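Local coordinates for protein putative xanthine dehydrogenase YAGS fad-binding subunit (Escherichia coli, PDB 5G5G) that probably oxidises aldehydes at a molybdenum centre held by pterin cytosine dinucleotide, as the molybdenum-cofactor-binding subunit of a periplasmic aldehyde oxidase, at residues I12-V18 with Q478-M483; V88-K94 with D219-K225; E106-Q110 with G649-H654; I176-T182 with T285-I291. All coordinates share one frame; numbering follows the deposited sequence. Where two conformers were deposited one is given.

Four contacts in one large chain illustrate how loops closed at very different ranges overlap. From the N terminus, the chain passes residues 12-18, 88-94, 106-110 and 176-182 before any loop closes. Contact 2 closes first, joining the hammerhead region to the end of helix 213-224. Contact 4 follows by pairing strands 174-182 and 285-293, and its loop crosses that of contact 2. Contact 1 then brings helix 472-484 back to the N-terminal loop, enclosing contacts 2 and 4. Contact 3 closes last, returning residues 649-654 to the hammerhead region; it crosses contacts 1 and 2 and encloses contact 4. Contacts 2 and 3 approach to about 6 Å between nearest atoms without touching.

Contact 1. Residues I12-V18 with Q478-M483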
loop_
_atom_site.group_PDB
_atom_site.type_symbol
_atom_site.label_atom_id
_atom_site.label_comp_id
_atom_site.label_asym_id
_atom_site.label_seq_id
_atom_site.Cartn_x
_atom_site.Cartn_y
_atom_site.Cartn_z
ATOM N N ILE C 12 33.021 5.369 17.323
ATOM C CA ILE C 12 32.012 4.565 16.717
ATOM C C ILE C 12 32.613 3.259 16.255
ATOM O O ILE C 12 31.930 2.242 16.284
ATOM C CB ILE C 12 31.323 5.265 15.511
ATOM C CG1 ILE C 12 30.655 6.591 15.958
ATOM C CG2 ILE C 12 30.293 4.357 14.842
ATOM C CD1 ILE C 12 29.502 6.450 16.891
ATOM N N ASP C 13 33.895 3.272 15.890
ATOM C CA ASP C 13 34.623 2.036 15.504
ATOM C C ASP C 13 34.610 0.880 16.520
ATOM O O ASP C 13 34.872 -0.265 16.151
ATOM C CB ASP C 13 36.067 2.337 15.170
ATOM C CG ASP C 13 36.231 3.177 13.883
ATOM O OD1 ASP C 13 35.440 3.088 12.934
ATOM O OD2 ASP C 13 37.299 3.832 13.829
ATOM N N GLN C 14 34.348 1.184 17.792
ATOM C CA GLN C 14 34.279 0.159 18.834
ATOM C C GLN C 14 33.125 -0.836 18.565
ATOM O O GLN C 14 33.210 -2.021 18.954
ATOM C CB GLN C 14 34.064 0.798 20.195
ATOM C CG GLN C 14 35.192 1.699 20.670
ATOM C CD GLN C 14 34.839 2.421 21.957
ATOM O OE1 GLN C 14 35.245 2.010 23.029
ATOM N NE2 GLN C 14 34.060 3.482 21.862
ATOM N N LEU C 15 32.049 -0.323 17.973
ATOM C CA LEU C 15 30.895 -1.126 17.602
ATOM C C LEU C 15 30.374 -1.990 18.743
ATOM O O LEU C 15 29.915 -3.106 18.529
ATOM C CB LEU C 15 31.189 -1.988 16.352
ATOM C CG LEU C 15 31.610 -1.148 15.133
ATOM C CD1 LEU C 15 32.072 -2.086 14.026
ATOM C CD2 LEU C 15 30.471 -0.312 14.647
ATOM N N LYS C 16 30.356 -1.419 19.945
ATOM C CA LYS C 16 29.706 -2.096 21.101
ATOM C C LYS C 16 28.204 -2.042 21.058
ATOM O O LYS C 16 27.555 -2.894 21.672
ATOM C CB LYS C 16 30.175 -1.492 22.425
ATOM C CG LYS C 16 31.651 -1.652 22.670
ATOM C CD LYS C 16 32.101 -0.897 23.930
ATOM C CE LYS C 16 33.571 -1.133 24.192
ATOM N NZ LYS C 16 34.037 -0.351 25.351
ATOM N N VAL C 17 27.671 -1.060 20.365
ATOM C CA VAL C 17 26.230 -0.811 20.276
ATOM C C VAL C 17 25.797 -0.528 18.850
ATOM O O VAL C 17 24.864 -1.127 18.349
ATOM C CB VAL C 17 25.752 0.328 21.203
ATOM C CG1 VAL C 17 24.223 0.244 21.351
ATOM C CG2 VAL C 17 26.416 0.273 22.567
ATOM N N VAL C 18 26.460 0.410 18.191
ATOM C CA VAL C 18 26.310 0.619 16.759
ATOM C C VAL C 18 26.767 -0.646 16.029
ATOM O O VAL C 18 27.762 -1.288 16.420
ATOM C CB VAL C 18 27.126 1.853 16.281
ATOM C CG1 VAL C 18 27.151 1.951 14.752
ATOM C CG2 VAL C 18 26.580 3.131 16.916
ATOM N N GLN C 478 21.483 4.152 19.586
ATOM C CA GLN C 478 22.718 3.366 19.495
ATOM C C GLN C 478 23.963 4.249 19.396
ATOM O O GLN C 478 25.030 3.943 20.024
ATOM C CB GLN C 478 22.665 2.401 18.347
ATOM C CG GLN C 478 21.619 1.282 18.498
ATOM C CD GLN C 478 21.440 0.482 17.197
ATOM O OE1 GLN C 478 20.470 0.645 16.449
ATOM N NE2 GLN C 478 22.405 -0.390 16.910
ATOM N N THR C 479 23.839 5.321 18.613
ATOM C CA THR C 479 24.930 6.286 18.415
ATOM C C THR C 479 25.323 6.986 19.694
ATOM O O THR C 479 26.497 6.981 20.119
ATOM C CB THR C 479 24.590 7.304 17.312
ATOM O OG1 THR C 479 24.297 6.608 16.081
ATOM C CG2 THR C 479 25.749 8.281 17.107
ATOM N N ALA C 480 24.332 7.518 20.401
ATOM C CA ALA C 480 24.614 8.143 21.666
ATOM C C ALA C 480 25.179 7.174 22.721
ATOM O O ALA C 480 26.127 7.494 23.441
ATOM C CB ALA C 480 23.393 8.858 22.184
ATOM N N ALA C 481 24.595 5.971 22.794
ATOM C CA ALA C 481 25.076 4.978 23.722
ATOM C C ALA C 481 26.563 4.653 23.449
ATOM O O ALA C 481 27.374 4.507 24.375
ATOM C CB ALA C 481 24.216 3.720 23.615
ATOM N N GLU C 482 26.892 4.471 22.171
ATOM C CA GLU C 482 28.244 4.154 21.771
ATOM C C GLU C 482 29.202 5.253 22.187
ATOM O O GLU C 482 30.274 4.980 22.734
ATOM C CB GLU C 482 28.343 3.976 20.256
ATOM C CG GLU C 482 29.689 3.408 19.817
ATOM C CD GLU C 482 29.763 1.891 19.968
ATOM O OE1 GLU C 482 28.910 1.193 19.335
ATOM O OE2 GLU C 482 30.662 1.412 20.679
ATOM N N MET C 483 28.813 6.491 21.909
ATOM C CA MET C 483 29.703 7.650 22.175
ATOM C C MET C 483 29.945 7.911 23.660
ATOM O O MET C 483 31.017 8.372 24.043
ATOM C CB MET C 483 29.121 8.876 21.509
ATOM C CG MET C 483 29.142 8.836 19.991
ATOM S SD MET C 483 30.780 8.810 19.284
ATOM C CE MET C 483 31.411 10.463 19.584
HETATM O O HOH W 1 32.943 5.386 23.792
#
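The carboxylate of Glu482 points into the curl of the loop 12-18 and is held there by three successive backbone N-H groups. The side chain leaves the helix with CG anti to its own N (chi1 -170°) and bends at the next bond, which turns both oxygens toward the loop. Lys16 N reaches OE2 of Glu482 at 2.9 Å on its syn lone pair. OE1 of Glu482 takes two bonds: Val17 N, at 2.8 Å, comes from the syn side but well out of the carboxylate plane, whereas Val18 N, also at 2.8 Å, lies nearly on the C-O axis. One turn earlier, Gln478 NE2 donates to Val17 O at 2.9 Å, with that oxygen in its amide plane. Val17 CG1 meets Gln478 CG and Ala481 CB, while Ile12 CD1 touches Met483 SD at 3.6 Å. The buried carboxylate, probably charged, is thus met by backbone N-H groups, which probably offset the cost of desolvating it and fix its rotation.

Contact 2. Residues V88-K94 with D219-K225. Unlike the reference sequence in segment 88-94: Val88 (reference Ala).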
loop_
_atom_site.group_PDB
_atom_site.type_symbol
_atom_site.label_atom_id
_atom_site.label_comp_id
_atom_site.label_asym_id
_atom_site.label_seq_id
_atom_site.Cartn_x
_atom_site.Cartn_y
_atom_site.Cartn_z
ATOM N N VAL C 88 -5.725 35.799 1.111
ATOM C CA VAL C 88 -4.602 35.549 0.197
ATOM C C VAL C 88 -3.618 34.585 0.875
ATOM O O VAL C 88 -3.335 34.710 2.055
ATOM C CB VAL C 88 -3.909 36.861 -0.251
ATOM C CG1 VAL C 88 -4.947 37.846 -0.764
ATOM C CG2 VAL C 88 -3.104 37.460 0.891
ATOM N N LEU C 89 -3.150 33.614 0.124
ATOM C CA LEU C 89 -2.206 32.649 0.629
ATOM C C LEU C 89 -0.905 32.754 -0.134
ATOM O O LEU C 89 -0.889 33.192 -1.268
ATOM C CB LEU C 89 -2.750 31.229 0.491
ATOM C CG LEU C 89 -4.044 30.979 1.236
ATOM C CD1 LEU C 89 -4.533 29.558 0.941
ATOM C CD2 LEU C 89 -3.849 31.175 2.725
ATOM N N GLY C 90 0.183 32.362 0.511
ATOM C CA GLY C 90 1.424 32.123 -0.201
ATOM C C GLY C 90 1.441 30.728 -0.803
ATOM O O GLY C 90 0.466 30.003 -0.757
ATOM N N LYS C 91 2.592 30.345 -1.358
ATOM C CA LYS C 91 2.791 29.004 -1.842
ATOM C C LYS C 91 4.179 28.532 -1.419
ATOM O O LYS C 91 5.168 29.258 -1.555
ATOM C CB LYS C 91 2.632 28.912 -3.335
ATOM C CG LYS C 91 2.703 27.481 -3.853
ATOM C CD LYS C 91 1.541 27.188 -4.783
ATOM C CE LYS C 91 1.861 26.278 -5.928
ATOM N NZ LYS C 91 3.021 26.783 -6.744
ATOM N N GLY C 92 4.217 27.325 -0.883
ATOM C CA GLY C 92 5.458 26.766 -0.421
ATOM C C GLY C 92 6.340 26.427 -1.593
ATOM O O GLY C 92 5.861 26.128 -2.686
ATOM N N ASP C 93 7.651 26.430 -1.358
ATOM C CA ASP C 93 8.615 26.136 -2.431
ATOM C C ASP C 93 8.598 24.689 -2.974
ATOM O O ASP C 93 9.108 24.430 -4.056
ATOM C CB ASP C 93 10.023 26.490 -1.941
ATOM C CG ASP C 93 10.237 28.009 -1.828
ATOM O OD1 ASP C 93 9.347 28.820 -2.216
ATOM O OD2 ASP C 93 11.313 28.386 -1.352
ATOM N N LYS C 94 7.986 23.771 -2.245
ATOM C CA LYS C 94 7.952 22.380 -2.647
ATOM C C LYS C 94 6.559 21.958 -3.109
ATOM O O LYS C 94 6.296 20.755 -3.261
ATOM C CB LYS C 94 8.360 21.504 -1.476
ATOM C CG LYS C 94 9.702 21.800 -0.842
ATOM C CD LYS C 94 10.816 21.234 -1.639
ATOM C CE LYS C 94 12.114 21.146 -0.799
ATOM N NZ LYS C 94 12.567 22.460 -0.336
ATOM N N ASP C 219 7.341 25.933 5.032
ATOM C CA ASP C 219 6.375 25.943 3.928
ATOM C C ASP C 219 5.004 26.285 4.442
ATOM O O ASP C 219 4.249 27.004 3.751
ATOM C CB ASP C 219 6.389 24.629 3.154
ATOM C CG ASP C 219 7.718 24.429 2.398
ATOM O OD1 ASP C 219 8.467 25.421 2.293
ATOM O OD2 ASP C 219 8.040 23.328 1.907
ATOM N N LEU C 220 4.657 25.771 5.611
ATOM C CA LEU C 220 3.294 26.093 6.166
ATOM C C LEU C 220 3.230 27.585 6.516
ATOM O O LEU C 220 2.246 28.280 6.218
ATOM C CB LEU C 220 2.983 25.261 7.398
ATOM C CG LEU C 220 1.599 25.477 8.007
ATOM C CD1 LEU C 220 0.502 25.347 6.968
ATOM C CD2 LEU C 220 1.370 24.512 9.149
ATOM N N ALA C 221 4.293 28.065 7.170
ATOM C CA ALA C 221 4.373 29.490 7.492
ATOM C C ALA C 221 4.298 30.359 6.245
ATOM O O ALA C 221 3.576 31.344 6.239
ATOM C CB ALA C 221 5.611 29.814 8.326
ATOM N N LYS C 222 5.011 30.007 5.172
ATOM C CA LYS C 222 4.955 30.820 3.954
ATOM C C LYS C 222 3.570 30.802 3.311
ATOM O O LYS C 222 3.123 31.798 2.735
ATOM C CB LYS C 222 5.987 30.325 2.940
ATOM C CG LYS C 222 6.097 31.162 1.684
ATOM C CD LYS C 222 7.302 30.717 0.849
ATOM C CE LYS C 222 7.266 31.212 -0.613
ATOM N NZ LYS C 222 7.823 32.543 -0.938
ATOM N N THR C 223 2.926 29.643 3.339
ATOM C CA THR C 223 1.605 29.501 2.749
ATOM C C THR C 223 0.569 30.323 3.519
ATOM O O THR C 223 -0.274 31.052 2.932
ATOM C CB THR C 223 1.176 28.012 2.708
ATOM O OG1 THR C 223 2.173 27.212 2.042
ATOM C CG2 THR C 223 -0.115 27.870 1.962
ATOM N N LEU C 224 0.607 30.221 4.831
ATOM C CA LEU C 224 -0.271 31.022 5.700
ATOM C C LEU C 224 0.083 32.495 5.790
ATOM O O LEU C 224 -0.769 33.292 6.251
ATOM C CB LEU C 224 -0.222 30.497 7.119
ATOM C CG LEU C 224 -0.813 29.073 7.301
ATOM C CD1 LEU C 224 -0.581 28.599 8.730
ATOM C CD2 LEU C 224 -2.292 29.101 6.959
ATOM N N LYS C 225 1.319 32.843 5.403
ATOM C CA LYS C 225 1.843 34.240 5.547
ATOM C C LYS C 225 1.922 34.661 6.990
ATOM O O LYS C 225 1.442 35.718 7.408
ATOM C CB LYS C 225 1.022 35.228 4.723
ATOM C CG LYS C 225 0.926 34.899 3.241
ATOM C CD LYS C 225 -0.035 35.857 2.529
ATOM C CE LYS C 225 0.366 36.105 1.082
ATOM N NZ LYS C 225 1.003 37.452 0.885
HETATM O O HOH W 2 1.903 25.631 -0.289
HETATM O O HOH W 3 8.516 27.528 1.133
HETATM O O HOH W 4 6.023 23.540 -0.035
HETATM O O HOH W 5 11.008 23.942 1.833
#
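Lys225 is the positive-phi residue of the Schellman motif that ends helix 213-224, and Lys222 and Thr223, in the last turn of the helix, turn their carbonyls toward Gly90. Gly90 N donates to Thr223 O at 2.8 Å. Gly90 CA makes a CA-H...O contact of 3.4 Å with Lys222 O. The glycine matters, because a CB here would collide with that carbonyl. The Lys225 side chain crosses that of Val88 obliquely, its CE 3.7 Å from CG2 of Val88, a residue that differs from the reference sequence. Thr223 OG1 lies beside its own N (chi1 -54°), donates one turn back to Asp219 O at 2.7 Å and accepts from a water that receives Gly92 N. Another water links Lys94 NZ to Asp219 OD1, while Trp215 offers Lys94 a cation-pi partner. The hammerhead loop therefore runs along one side of the helix, whose other residues pack elsewhere: Leu220 on Leu204 and Leu206 of strand 203-208, and Leu224 on Leu253 and Leu257 of helix 250-262.

Contact 3. Residues E106-Q110 with G649-H654; sequences EHYHQ and GYFVNH
Tyr108 lies alongside Tyr650, the two side chains pointing the same way. From the start, CB of Tyr108 is 3.6 Å from CB of Tyr650. That same Tyr650 CB then sits 3.5 Å from Tyr108 CD2, and farther along the ring Tyr108 CE2 meets Tyr650 CD2 at 3.5 Å. The planes are 49° apart, an oblique meeting with Tyr650 CG over one face of Tyr108. The opposite face carries the ring of His109, whose CD2 is 3.3 Å above the plane. At the tip, Tyr108 OH is hydrogen-bonded to an acidic side chain of another protein chain. Replacing Tyr108 by alanine would probably uncover Tyr650 and the face of His109, and would leave that acidic group without this partner. Beyond, His109 and His654 form a T-shaped pair, the edge of His109 directed at the face of His654, with centroids 5.3 Å apart. A water receives Tyr108 N and donates to Gly649 O. In fold terms, a type II turn from His107 to Gln110 in the hammerhead region meets a short hairpin whose Gly649 and Tyr650 oppose Asp645 in a G1 beta bulge, at a subunit interface.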
loop_
_atom_site.group_PDB
_atom_site.type_symbol
_atom_site.label_atom_id
_atom_site.label_comp_id
_atom_site.label_asym_id
_atom_site.label_seq_id
_atom_site.Cartn_x
_atom_site.Cartn_y
_atom_site.Cartn_z
ATOM N N GLU C 106 -6.423 22.859 -11.158
ATOM C CA GLU C 106 -5.184 22.307 -11.741
ATOM C C GLU C 106 -5.163 20.794 -11.891
ATOM O O GLU C 106 -4.472 20.291 -12.794
ATOM C CB GLU C 106 -3.987 22.722 -10.924
ATOM C CG GLU C 106 -3.854 24.240 -10.771
ATOM C CD GLU C 106 -2.796 24.553 -9.758
ATOM O OE1 GLU C 106 -1.653 24.471 -10.124
ATOM O OE2 GLU C 106 -3.079 24.830 -8.583
ATOM N N HIS C 107 -5.914 20.076 -11.082
ATOM C CA HIS C 107 -5.985 18.611 -11.210
ATOM C C HIS C 107 -7.210 18.050 -10.546
ATOM O O HIS C 107 -7.794 18.681 -9.656
ATOM C CB HIS C 107 -4.657 17.939 -10.692
ATOM C CG HIS C 107 -4.413 18.120 -9.214
ATOM N ND1 HIS C 107 -4.967 17.287 -8.279
ATOM C CD2 HIS C 107 -3.751 19.067 -8.516
ATOM C CE1 HIS C 107 -4.562 17.650 -7.074
ATOM N NE2 HIS C 107 -3.857 18.757 -7.189
ATOM N N TYR C 108 -7.554 16.816 -10.921
ATOM C CA TYR C 108 -8.659 16.107 -10.321
ATOM C C TYR C 108 -8.398 15.926 -8.814
ATOM O O TYR C 108 -7.246 15.681 -8.366
ATOM C CB TYR C 108 -8.817 14.764 -11.005
ATOM C CG TYR C 108 -10.007 13.991 -10.568
ATOM C CD1 TYR C 108 -11.309 14.381 -10.910
ATOM C CD2 TYR C 108 -9.849 12.894 -9.785
ATOM C CE1 TYR C 108 -12.388 13.641 -10.467
ATOM C CE2 TYR C 108 -10.903 12.145 -9.364
ATOM C CZ TYR C 108 -12.173 12.549 -9.688
ATOM O OH TYR C 108 -13.223 11.775 -9.204
ATOM N N HIS C 109 -9.471 16.061 -8.037
ATOM C CA HIS C 109 -9.364 15.947 -6.551
ATOM C C HIS C 109 -8.496 16.980 -5.862
ATOM O O HIS C 109 -8.229 16.865 -4.667
ATOM C CB HIS C 109 -8.995 14.536 -6.083
ATOM C CG HIS C 109 -10.125 13.577 -6.124
ATOM N ND1 HIS C 109 -9.952 12.255 -5.837
ATOM C CD2 HIS C 109 -11.448 13.728 -6.406
ATOM C CE1 HIS C 109 -11.099 11.622 -5.898
ATOM N NE2 HIS C 109 -12.028 12.491 -6.254
ATOM N N GLN C 110 -8.139 18.064 -6.531
ATOM C CA GLN C 110 -7.511 19.169 -5.834
ATOM C C GLN C 110 -8.469 19.739 -4.802
ATOM O O GLN C 110 -9.674 19.882 -5.087
ATOM C CB GLN C 110 -7.106 20.262 -6.823
ATOM C CG GLN C 110 -6.468 21.506 -6.191
ATOM C CD GLN C 110 -6.030 22.493 -7.268
ATOM O OE1 GLN C 110 -6.679 22.623 -8.322
ATOM N NE2 GLN C 110 -4.900 23.166 -7.027
ATOM N N GLY C 649 -8.956 12.571 -17.485
ATOM C CA GLY C 649 -7.761 13.208 -16.948
ATOM C C GLY C 649 -7.445 12.900 -15.478
ATOM O O GLY C 649 -7.088 13.811 -14.720
ATOM N N TYR C 650 -7.626 11.641 -15.061
ATOM C CA TYR C 650 -7.393 11.276 -13.679
ATOM C C TYR C 650 -6.986 9.827 -13.557
ATOM O O TYR C 650 -7.030 9.060 -14.524
ATOM C CB TYR C 650 -8.618 11.597 -12.801
ATOM C CG TYR C 650 -9.733 10.571 -12.864
ATOM C CD1 TYR C 650 -10.461 10.368 -14.032
ATOM C CD2 TYR C 650 -10.055 9.789 -11.779
ATOM C CE1 TYR C 650 -11.448 9.373 -14.129
ATOM C CE2 TYR C 650 -11.078 8.834 -11.836
ATOM C CZ TYR C 650 -11.758 8.623 -13.027
ATOM O OH TYR C 650 -12.752 7.680 -13.091
ATOM N N PHE C 651 -6.549 9.468 -12.362
ATOM C CA PHE C 651 -6.220 8.106 -12.068
ATOM C C PHE C 651 -7.467 7.377 -11.603
ATOM O O PHE C 651 -8.034 7.705 -10.559
ATOM C CB PHE C 651 -5.098 8.013 -10.990
ATOM C CG PHE C 651 -3.854 8.795 -11.335
ATOM C CD1 PHE C 651 -3.193 8.606 -12.556
ATOM C CD2 PHE C 651 -3.311 9.690 -10.437
ATOM C CE1 PHE C 651 -2.029 9.314 -12.827
ATOM C CE2 PHE C 651 -2.166 10.430 -10.719
ATOM C CZ PHE C 651 -1.518 10.228 -11.927
ATOM N N VAL C 652 -7.857 6.351 -12.352
ATOM C CA VAL C 652 -9.184 5.698 -12.195
ATOM C C VAL C 652 -9.295 4.796 -10.966
ATOM O O VAL C 652 -10.274 4.846 -10.244
ATOM C CB VAL C 652 -9.549 4.906 -13.474
ATOM C CG1 VAL C 652 -10.844 4.131 -13.340
ATOM C CG2 VAL C 652 -9.682 5.820 -14.689
ATOM N N ASN C 653 -8.266 3.971 -10.751
ATOM C CA ASN C 653 -8.273 2.984 -9.728
ATOM C C ASN C 653 -7.694 3.579 -8.471
ATOM O O ASN C 653 -6.632 3.152 -7.975
ATOM C CB ASN C 653 -7.498 1.718 -10.208
ATOM C CG ASN C 653 -6.084 2.015 -10.594
ATOM O OD1 ASN C 653 -5.742 3.109 -11.063
ATOM N ND2 ASN C 653 -5.236 1.060 -10.347
ATOM N N HIS C 654 -8.439 4.514 -7.878
ATOM C CA HIS C 654 -7.864 5.388 -6.863
ATOM C C HIS C 654 -8.222 5.045 -5.420
ATOM O O HIS C 654 -8.678 5.875 -4.681
ATOM C CB HIS C 654 -8.108 6.872 -7.177
ATOM C CG HIS C 654 -9.552 7.269 -7.327
ATOM N ND1 HIS C 654 -10.391 7.491 -6.260
ATOM C CD2 HIS C 654 -10.284 7.563 -8.432
ATOM C CE1 HIS C 654 -11.579 7.878 -6.688
ATOM N NE2 HIS C 654 -11.536 7.941 -8.009
HETATM O O HOH W 6 -6.026 15.776 -13.139
#

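Contact 4. Residues I176-T182 with T285-I291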
loop_
_atom_site.group_PDB
_atom_site.type_symbol
_atom_site.label_atom_id
_atom_site.label_comp_id
_atom_site.label_asym_id
_atom_site.label_seq_id
_atom_site.Cartn_x
_atom_site.Cartn_y
_atom_site.Cartn_z
ATOM N N ILE C 176 21.846 -2.958 -28.811
ATOM C CA ILE C 176 20.370 -2.961 -28.640
ATOM C C ILE C 176 19.824 -1.548 -28.760
ATOM O O ILE C 176 20.557 -0.586 -28.534
ATOM C CB ILE C 176 19.893 -3.611 -27.300
ATOM C CG1 ILE C 176 20.385 -2.826 -26.096
ATOM C CG2 ILE C 176 20.348 -5.060 -27.191
ATOM C CD1 ILE C 176 19.400 -1.758 -25.622
ATOM N N ASP C 177 18.560 -1.458 -29.186
ATOM C CA ASP C 177 17.792 -0.202 -29.271
ATOM C C ASP C 177 16.382 -0.590 -28.847
ATOM O O ASP C 177 15.722 -1.331 -29.566
ATOM C CB ASP C 177 17.802 0.364 -30.696
ATOM C CG ASP C 177 17.013 1.666 -30.840
ATOM O OD1 ASP C 177 16.027 1.838 -30.151
ATOM O OD2 ASP C 177 17.347 2.518 -31.695
ATOM N N ALA C 178 15.953 -0.138 -27.676
ATOM C CA ALA C 178 14.709 -0.614 -27.097
ATOM C C ALA C 178 14.070 0.492 -26.328
ATOM O O ALA C 178 14.774 1.395 -25.868
ATOM C CB ALA C 178 14.926 -1.804 -26.166
ATOM N N THR C 179 12.744 0.416 -26.215
ATOM C CA THR C 179 11.945 1.412 -25.508
ATOM C C THR C 179 11.217 0.703 -24.399
ATOM O O THR C 179 10.717 -0.400 -24.589
ATOM C CB THR C 179 10.964 2.127 -26.486
ATOM O OG1 THR C 179 11.735 2.795 -27.503
ATOM C CG2 THR C 179 10.042 3.140 -25.816
ATOM N N TYR C 180 11.119 1.381 -23.263
ATOM C CA TYR C 180 10.517 0.844 -22.040
ATOM C C TYR C 180 9.584 1.906 -21.428
ATOM O O TYR C 180 9.765 3.106 -21.588
ATOM C CB TYR C 180 11.563 0.446 -20.989
ATOM C CG TYR C 180 12.647 -0.443 -21.524
ATOM C CD1 TYR C 180 13.741 0.097 -22.225
ATOM C CD2 TYR C 180 12.590 -1.813 -21.371
ATOM C CE1 TYR C 180 14.709 -0.740 -22.734
ATOM C CE2 TYR C 180 13.566 -2.647 -21.886
ATOM C CZ TYR C 180 14.631 -2.103 -22.556
ATOM O OH TYR C 180 15.574 -2.914 -23.150
ATOM N N THR C 181 8.540 1.424 -20.779
ATOM C CA THR C 181 7.647 2.312 -20.027
ATOM C C THR C 181 7.427 1.820 -18.615
ATOM O O THR C 181 7.373 0.601 -18.361
ATOM C CB THR C 181 6.275 2.556 -20.707
ATOM O OG1 THR C 181 5.532 1.329 -20.781
ATOM C CG2 THR C 181 6.455 3.074 -22.091
ATOM N N THR C 182 7.242 2.801 -17.743
ATOM C CA THR C 182 6.769 2.603 -16.353
ATOM C C THR C 182 5.567 3.509 -16.127
ATOM O O THR C 182 5.518 4.615 -16.639
ATOM C CB THR C 182 7.809 2.912 -15.326
ATOM O OG1 THR C 182 8.169 4.305 -15.362
ATOM C CG2 THR C 182 9.059 2.098 -15.595
ATOM N N THR C 285 7.053 7.023 -16.936
ATOM C CA THR C 285 8.159 7.310 -17.837
ATOM C C THR C 285 8.016 6.570 -19.174
ATOM O O THR C 285 7.380 5.544 -19.284
ATOM C CB THR C 285 9.577 6.997 -17.243
ATOM O OG1 THR C 285 9.751 5.568 -17.137
ATOM C CG2 THR C 285 9.750 7.654 -15.854
ATOM N N LEU C 286 8.703 7.096 -20.176
ATOM C CA LEU C 286 8.835 6.469 -21.493
ATOM C C LEU C 286 10.338 6.635 -21.813
ATOM O O LEU C 286 10.822 7.760 -21.911
ATOM C CB LEU C 286 7.910 7.149 -22.496
ATOM C CG LEU C 286 7.794 6.579 -23.904
ATOM C CD1 LEU C 286 6.556 7.155 -24.580
ATOM C CD2 LEU C 286 9.031 6.850 -24.751
ATOM N N GLN C 287 11.062 5.540 -21.889
ATOM C CA GLN C 287 12.522 5.589 -21.927
ATOM C C GLN C 287 13.070 4.900 -23.172
ATOM O O GLN C 287 12.609 3.806 -23.527
ATOM C CB GLN C 287 13.103 4.920 -20.709
ATOM C CG GLN C 287 12.614 5.518 -19.383
ATOM C CD GLN C 287 13.231 4.839 -18.203
ATOM O OE1 GLN C 287 14.458 4.735 -18.071
ATOM N NE2 GLN C 287 12.402 4.434 -17.304
ATOM N N HIS C 288 14.075 5.508 -23.774
ATOM C CA HIS C 288 14.697 4.960 -24.986
ATOM C C HIS C 288 16.176 4.706 -24.690
ATOM O O HIS C 288 16.911 5.650 -24.370
ATOM C CB HIS C 288 14.496 5.947 -26.129
ATOM C CG HIS C 288 14.941 5.429 -27.453
ATOM N ND1 HIS C 288 15.294 6.260 -28.491
ATOM C CD2 HIS C 288 15.111 4.168 -27.904
ATOM C CE1 HIS C 288 15.644 5.523 -29.541
ATOM N NE2 HIS C 288 15.537 4.248 -29.206
ATOM N N LEU C 289 16.600 3.443 -24.806
ATOM C CA LEU C 289 17.957 3.013 -24.484
ATOM C C LEU C 289 18.613 2.416 -25.717
ATOM O O LEU C 289 18.046 1.506 -26.349
ATOM C CB LEU C 289 17.922 1.977 -23.370
ATOM C CG LEU C 289 17.897 2.612 -21.988
ATOM C CD1 LEU C 289 17.381 1.631 -20.949
ATOM C CD2 LEU C 289 19.280 3.071 -21.583
ATOM N N ARG C 290 19.794 2.933 -26.048
ATOM C CA ARG C 290 20.586 2.426 -27.161
ATOM C C ARG C 290 21.975 2.134 -26.571
ATOM O O ARG C 290 22.657 3.063 -26.087
ATOM C CB ARG C 290 20.650 3.432 -28.289
ATOM C CG ARG C 290 19.262 3.849 -28.783
ATOM C CD ARG C 290 19.385 5.092 -29.628
ATOM N NE ARG C 290 19.868 4.741 -30.911
ATOM C CZ ARG C 290 20.433 5.588 -31.796
ATOM N NH1 ARG C 290 20.634 6.898 -31.503
ATOM N NH2 ARG C 290 20.803 5.126 -32.989
ATOM N N ILE C 291 22.355 0.861 -26.549
ATOM C CA ILE C 291 23.626 0.441 -25.952
ATOM C C ILE C 291 24.370 -0.465 -26.908
ATOM O O ILE C 291 23.820 -1.409 -27.418
ATOM C CB ILE C 291 23.453 -0.292 -24.615
ATOM C CG1 ILE C 291 22.361 0.409 -23.767
ATOM C CG2 ILE C 291 24.787 -0.355 -23.888
ATOM C CD1 ILE C 291 22.075 -0.216 -22.417
HETATM O O HOH W 7 19.329 2.841 -33.405
#
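His288 NE2 donates to Asp177 OD1 at 2.6 Å, a diagonal bond between antiparallel strands. The register puts both residues on one face of the sheet, and CG anti to N in each (chi1 180° and -173°) turns carboxylate and imidazole toward each other across the strands. The oxygen lies in the ring plane, although the N-H meets it on the syn side and 35° out of the carboxylate plane. Asp177 OD2 turns instead to Arg290, with a long salt bridge of 3.5 Å to NE and a water shared with NH2. With a leucine at His288, OD1 of Asp177 would lose its imidazole donor, and the carboxylate is likely to turn more freely. On the other face, Thr285 OG1 donates to Thr182 OG1 at 2.7 Å and accepts from Gln287 NE2, while Gln287 OE1 takes a bond from His304 NE2. That face packs on helix 354-372, where Tyr180 OH bonds Glu367. Paired backbone bonds, such as Leu289 N to Ala178 O at 2.9 Å, complete a regular antiparallel pair in a mixed sheet backed by a helix.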